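Local coordinates for protein probable hydrogenase maturation factor HypB (Methanocaldococcus jannaschii, PDB 2HF8) that probably helps insert nickel into [NiFe] hydrogenases, working as a homodimeric, metal-binding GTPase with low intrinsic activity, at residues G128-P133 / E157-I162. Residues are numbered along the deposited sequence; the frame is centred on the assembly and turned at random.
Sequences GNLICP and EKHPGI. With ZN (zinc ion), chain D; GSP (5'-guanosine-diphosphate-monothiophosphate), chain J.
Asn129 and Leu130 meet Ile162 where the loop after strand 121-125, probably the G3 (switch II) region of this SIMIBI-class P-loop GTPase, passes over the start of helix 160-163. The backbone of Asn129 also hydrogen-bonds Gly45 at the end of strand 39-45, and its O lies 3.7 Å from Ile162 CD1. Asparagine suits this corner because its short side chain reaches forward along the chain: OD1 takes the N-H of Ile131 at 2.9 Å (N-H...O 150°), closing an Asx turn, and more weakly that of Cys132. Leu130, long and branched, serves two neighbours. CD1 sits over one face of the His159 imidazole, displaced toward its rim, in a CH-pi contact 4.0 Å from the ring centroid and 23° off the normal, while CD2 packs against Ile162 CG2. The buried His159 is both N-cap residue and flat platform; its ND1 has no hydrogen-bonding partner in the model. Just before it, extended Lys158 reaches across the dimer interface to Asp80 of the second subunit and weakly to a gamma-thiophosphate oxygen (O2G) of the nucleotide bound there. Ile131 turns away, its CG1 merely approaching the imidazole obliquely, and packs on Lys98 of the second subunit. Cys132 likewise faces away, offering its sulfur to zinc (SG 2.2 Å from the ion) alongside Cys100 of both subunits, so the loop links core to interface metal. Pro133 presents a rigid ring, CB 4.3 Å from Ile162 CD1; beta-branched Ile162, with CG1 anti to its N (chi1 -159°), carries CD1 to the backbone of Asn129 and Leu130. No direct hydrogen bond joins the segments; instead one water accepts from Ile162 N at 2.9 Å and donates to Leu130 O at 3.0 Å.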
ATOM      1  N   GLY A 128      -5.423  -2.452   2.896  1.00 15.51           N
ATOM      2  CA  GLY A 128      -3.983  -2.261   2.735  1.00 16.55           C
ATOM      3  C   GLY A 128      -3.676  -0.822   2.360  1.00 17.22           C
ATOM      4  O   GLY A 128      -3.962  -0.395   1.246  1.00 17.51           O
ATOM      5  N   ASN A 129      -3.092  -0.085   3.301  1.00 17.92           N
ATOM      6  CA  ASN A 129      -2.914   1.365   3.203  1.00 18.83           C
ATOM      7  C   ASN A 129      -2.198   1.853   4.462  1.00 19.12           C
ATOM      8  O   ASN A 129      -2.676   1.625   5.579  1.00 19.11           O
ATOM      9  CB  ASN A 129      -4.285   2.056   3.064  1.00 19.04           C
ATOM     10  CG  ASN A 129      -4.186   3.530   2.676  1.00 20.13           C
ATOM     11  OD1 ASN A 129      -3.194   4.208   2.951  1.00 21.87           O
ATOM     12  ND2 ASN A 129      -5.240   4.037   2.049  1.00 21.32           N
ATOM     13  N   LEU A 130      -1.050   2.512   4.282  1.00 19.34           N
ATOM     14  CA  LEU A 130      -0.262   3.007   5.417  1.00 19.68           C
ATOM     15  C   LEU A 130      -0.508   4.475   5.736  1.00 20.43           C
ATOM     16  O   LEU A 130       0.242   5.087   6.508  1.00 20.92           O
ATOM     17  CB  LEU A 130       1.236   2.772   5.199  1.00 19.30           C
ATOM     18  CG  LEU A 130       1.803   1.380   5.468  1.00 18.30           C
ATOM     19  CD1 LEU A 130       3.313   1.396   5.236  1.00 16.56           C
ATOM     20  CD2 LEU A 130       1.463   0.882   6.873  1.00 16.40           C
ATOM     21  N   ILE A 131      -1.563   5.033   5.155  1.00 20.97           N
ATOM     22  CA  ILE A 131      -1.859   6.448   5.319  1.00 21.38           C
ATOM     23  C   ILE A 131      -3.205   6.679   6.004  1.00 21.65           C
ATOM     24  O   ILE A 131      -3.244   6.998   7.193  1.00 21.87           O
ATOM     25  CB  ILE A 131      -1.761   7.215   3.964  1.00 21.26           C
ATOM     26  CG1 ILE A 131      -0.345   7.066   3.383  1.00 21.47           C
ATOM     27  CG2 ILE A 131      -2.128   8.692   4.151  1.00 21.21           C
ATOM     28  CD1 ILE A 131      -0.173   7.545   1.957  1.00 21.66           C
ATOM     29  N   CYS A 132      -4.293   6.488   5.259  1.00 21.90           N
ATOM     30  CA  CYS A 132      -5.642   6.889   5.689  1.00 22.43           C
ATOM     31  C   CYS A 132      -6.166   6.226   6.976  1.00 22.30           C
ATOM     32  O   CYS A 132      -6.777   6.907   7.797  1.00 22.33           O
ATOM     33  CB  CYS A 132      -6.645   6.707   4.540  1.00 22.32           C
ATOM     34  SG  CYS A 132      -5.937   7.013   2.898  1.00 24.27           S
ATOM     35  N   PRO A 133      -5.951   4.902   7.154  1.00 22.39           N
ATOM     36  CA  PRO A 133      -6.437   4.250   8.385  1.00 22.55           C
ATOM     37  C   PRO A 133      -5.941   4.842   9.719  1.00 22.84           C
ATOM     38  O   PRO A 133      -6.528   4.554  10.763  1.00 22.92           O
ATOM     39  CB  PRO A 133      -5.959   2.802   8.222  1.00 22.38           C
ATOM     40  CG  PRO A 133      -5.848   2.616   6.749  1.00 22.23           C
ATOM     41  CD  PRO A 133      -5.323   3.922   6.246  1.00 22.11           C
ATOM     42  N   GLU A 157       9.915   4.897   8.772  1.00 15.14           N
ATOM     43  CA  GLU A 157      10.180   6.330   8.932  1.00 15.99           C
ATOM     44  C   GLU A 157       9.479   7.185   7.877  1.00 15.64           C
ATOM     45  O   GLU A 157       9.245   8.366   8.103  1.00 15.67           O
ATOM     46  CB  GLU A 157      11.680   6.651   9.062  1.00 16.12           C
ATOM     47  CG  GLU A 157      12.586   6.110   7.972  1.00 17.55           C
ATOM     48  CD  GLU A 157      14.039   6.557   8.140  1.00 17.94           C
ATOM     49  OE1 GLU A 157      14.324   7.416   9.005  1.00 20.34           O
ATOM     50  OE2 GLU A 157      14.900   6.048   7.391  1.00 21.12           O
ATOM     51  N   LYS A 158       9.112   6.570   6.749  1.00 15.41           N
ATOM     52  CA  LYS A 158       8.323   7.235   5.709  1.00 15.25           C
ATOM     53  C   LYS A 158       6.849   7.400   6.081  1.00 15.03           C
ATOM     54  O   LYS A 158       6.144   8.197   5.458  1.00 15.01           O
ATOM     55  CB  LYS A 158       8.410   6.474   4.386  1.00 15.27           C
ATOM     56  CG  LYS A 158       9.628   6.784   3.541  1.00 16.17           C
ATOM     57  CD  LYS A 158       9.726   5.791   2.386  1.00 16.98           C
ATOM     58  CE  LYS A 158      10.467   6.383   1.208  1.00 17.99           C
ATOM     59  NZ  LYS A 158      11.030   5.307   0.335  1.00 18.98           N
ATOM     60  N   HIS A 159       6.375   6.648   7.078  1.00 14.50           N
ATOM     61  CA  HIS A 159       4.955   6.693   7.456  1.00 14.48           C
ATOM     62  C   HIS A 159       4.734   6.788   8.974  1.00 14.35           C
ATOM     63  O   HIS A 159       4.063   5.928   9.552  1.00 13.91           O
ATOM     64  CB  HIS A 159       4.201   5.478   6.882  1.00 14.49           C
ATOM     65  CG  HIS A 159       4.452   5.242   5.424  1.00 15.01           C
ATOM     66  ND1 HIS A 159       3.692   5.825   4.431  1.00 16.08           N
ATOM     67  CD2 HIS A 159       5.385   4.491   4.791  1.00 14.32           C
ATOM     68  CE1 HIS A 159       4.146   5.441   3.252  1.00 16.68           C
ATOM     69  NE2 HIS A 159       5.175   4.633   3.442  1.00 16.34           N
ATOM     70  N   PRO A 160       5.280   7.841   9.623  1.00 14.46           N
ATOM     71  CA  PRO A 160       5.244   7.897  11.096  1.00 14.38           C
ATOM     72  C   PRO A 160       3.828   8.014  11.687  1.00 14.32           C
ATOM     73  O   PRO A 160       3.572   7.483  12.771  1.00 14.02           O
ATOM     74  CB  PRO A 160       6.083   9.139  11.421  1.00 14.35           C
ATOM     75  CG  PRO A 160       5.994   9.990  10.200  1.00 14.47           C
ATOM     76  CD  PRO A 160       5.946   9.027   9.050  1.00 14.40           C
ATOM     77  N   GLY A 161       2.925   8.679  10.966  1.00 14.08           N
ATOM     78  CA  GLY A 161       1.560   8.922  11.433  1.00 13.85           C
ATOM     79  C   GLY A 161       0.812   7.672  11.855  1.00 13.80           C
ATOM     80  O   GLY A 161       0.259   7.610  12.959  1.00 13.62           O
ATOM     81  N   ILE A 162       0.795   6.671  10.976  1.00 13.53           N
ATOM     82  CA  ILE A 162       0.120   5.408  11.280  1.00 13.26           C
ATOM     83  C   ILE A 162       0.820   4.637  12.413  1.00 13.08           C
ATOM     84  O   ILE A 162       0.160   3.989  13.226  1.00 13.07           O
ATOM     85  CB  ILE A 162      -0.089   4.533  10.006  1.00 13.15           C
ATOM     86  CG1 ILE A 162      -1.213   3.506  10.231  1.00 13.23           C
ATOM     87  CG2 ILE A 162       1.225   3.895   9.536  1.00 12.84           C
ATOM     88  CD1 ILE A 162      -1.689   2.795   8.953  1.00 13.18           C
TER
HETATM   89 ZN    ZN D 401      -7.237   8.382   1.782  0.80 23.29          ZN
HETATM   90  PG  GSP J 300       7.803   3.664  -1.773  1.00 13.19           P
HETATM   91  O3B GSP J 300       8.529   2.365  -2.398  1.00 11.43           O
HETATM   92  S1G GSP J 300       6.109   3.474  -1.886  1.00 15.59           S
HETATM   93  O2G GSP J 300       8.191   3.792  -0.288  1.00 12.13           O
HETATM   94  O3G GSP J 300       8.226   4.939  -2.516  1.00 12.98           O
HETATM   95  PB  GSP J 300       8.970   2.190  -3.944  1.00 10.46           P
HETATM   96  O1B GSP J 300       7.815   1.725  -4.738  1.00 10.12           O
HETATM   97  O2B GSP J 300       9.608   3.388  -4.535  1.00 10.20           O
HETATM   98  PA  GSP J 300      11.608   1.059  -3.782  1.00 11.22           P
HETATM   99  O1A GSP J 300      12.201   1.389  -5.090  1.00 10.20           O
HETATM  100  O2A GSP J 300      12.067   1.987  -2.719  1.00 10.44           O
HETATM  101  O3A GSP J 300      10.007   0.970  -3.863  1.00 10.15           O
HETATM  102  O5' GSP J 300      11.999  -0.452  -3.412  1.00 11.04           O
HETATM  103  C5' GSP J 300      11.653  -1.029  -2.171  1.00 10.89           C
HETATM  104  C4' GSP J 300      12.668  -2.123  -1.855  1.00 11.35           C
HETATM  105  O4' GSP J 300      12.533  -3.176  -2.790  1.00 11.29           O
HETATM  106  C3' GSP J 300      14.108  -1.641  -1.969  1.00 11.92           C
HETATM  107  O3' GSP J 300      14.821  -2.144  -0.864  1.00 12.94           O
HETATM  108  C2' GSP J 300      14.627  -2.255  -3.259  1.00 11.85           C
HETATM  109  O2' GSP J 300      15.996  -2.577  -3.187  1.00 12.62           O
HETATM  110  C1' GSP J 300      13.782  -3.510  -3.361  1.00 10.22           C
HETATM  111  N9  GSP J 300      13.510  -3.983  -4.724  1.00  9.91           N
HETATM  112  C8  GSP J 300      12.899  -3.301  -5.751  1.00  9.86           C
HETATM  113  N7  GSP J 300      12.808  -4.134  -6.814  1.00 10.09           N
HETATM  114  C5  GSP J 300      13.347  -5.334  -6.470  1.00 10.25           C
HETATM  115  C6  GSP J 300      13.519  -6.534  -7.154  1.00  9.66           C
HETATM  116  O6  GSP J 300      13.143  -6.634  -8.314  1.00  9.40           O
HETATM  117  N1  GSP J 300      14.113  -7.611  -6.517  1.00  9.71           N
HETATM  118  C2  GSP J 300      14.536  -7.500  -5.201  1.00  9.66           C
HETATM  119  N2  GSP J 300      15.110  -8.527  -4.576  1.00  9.50           N
HETATM  120  N3  GSP J 300      14.363  -6.311  -4.529  1.00  9.50           N
HETATM  121  C4  GSP J 300      13.782  -5.249  -5.151  1.00 10.07           C
HETATM  122  O   HOH W   1       0.948   7.511   8.215  1.00 27.43           O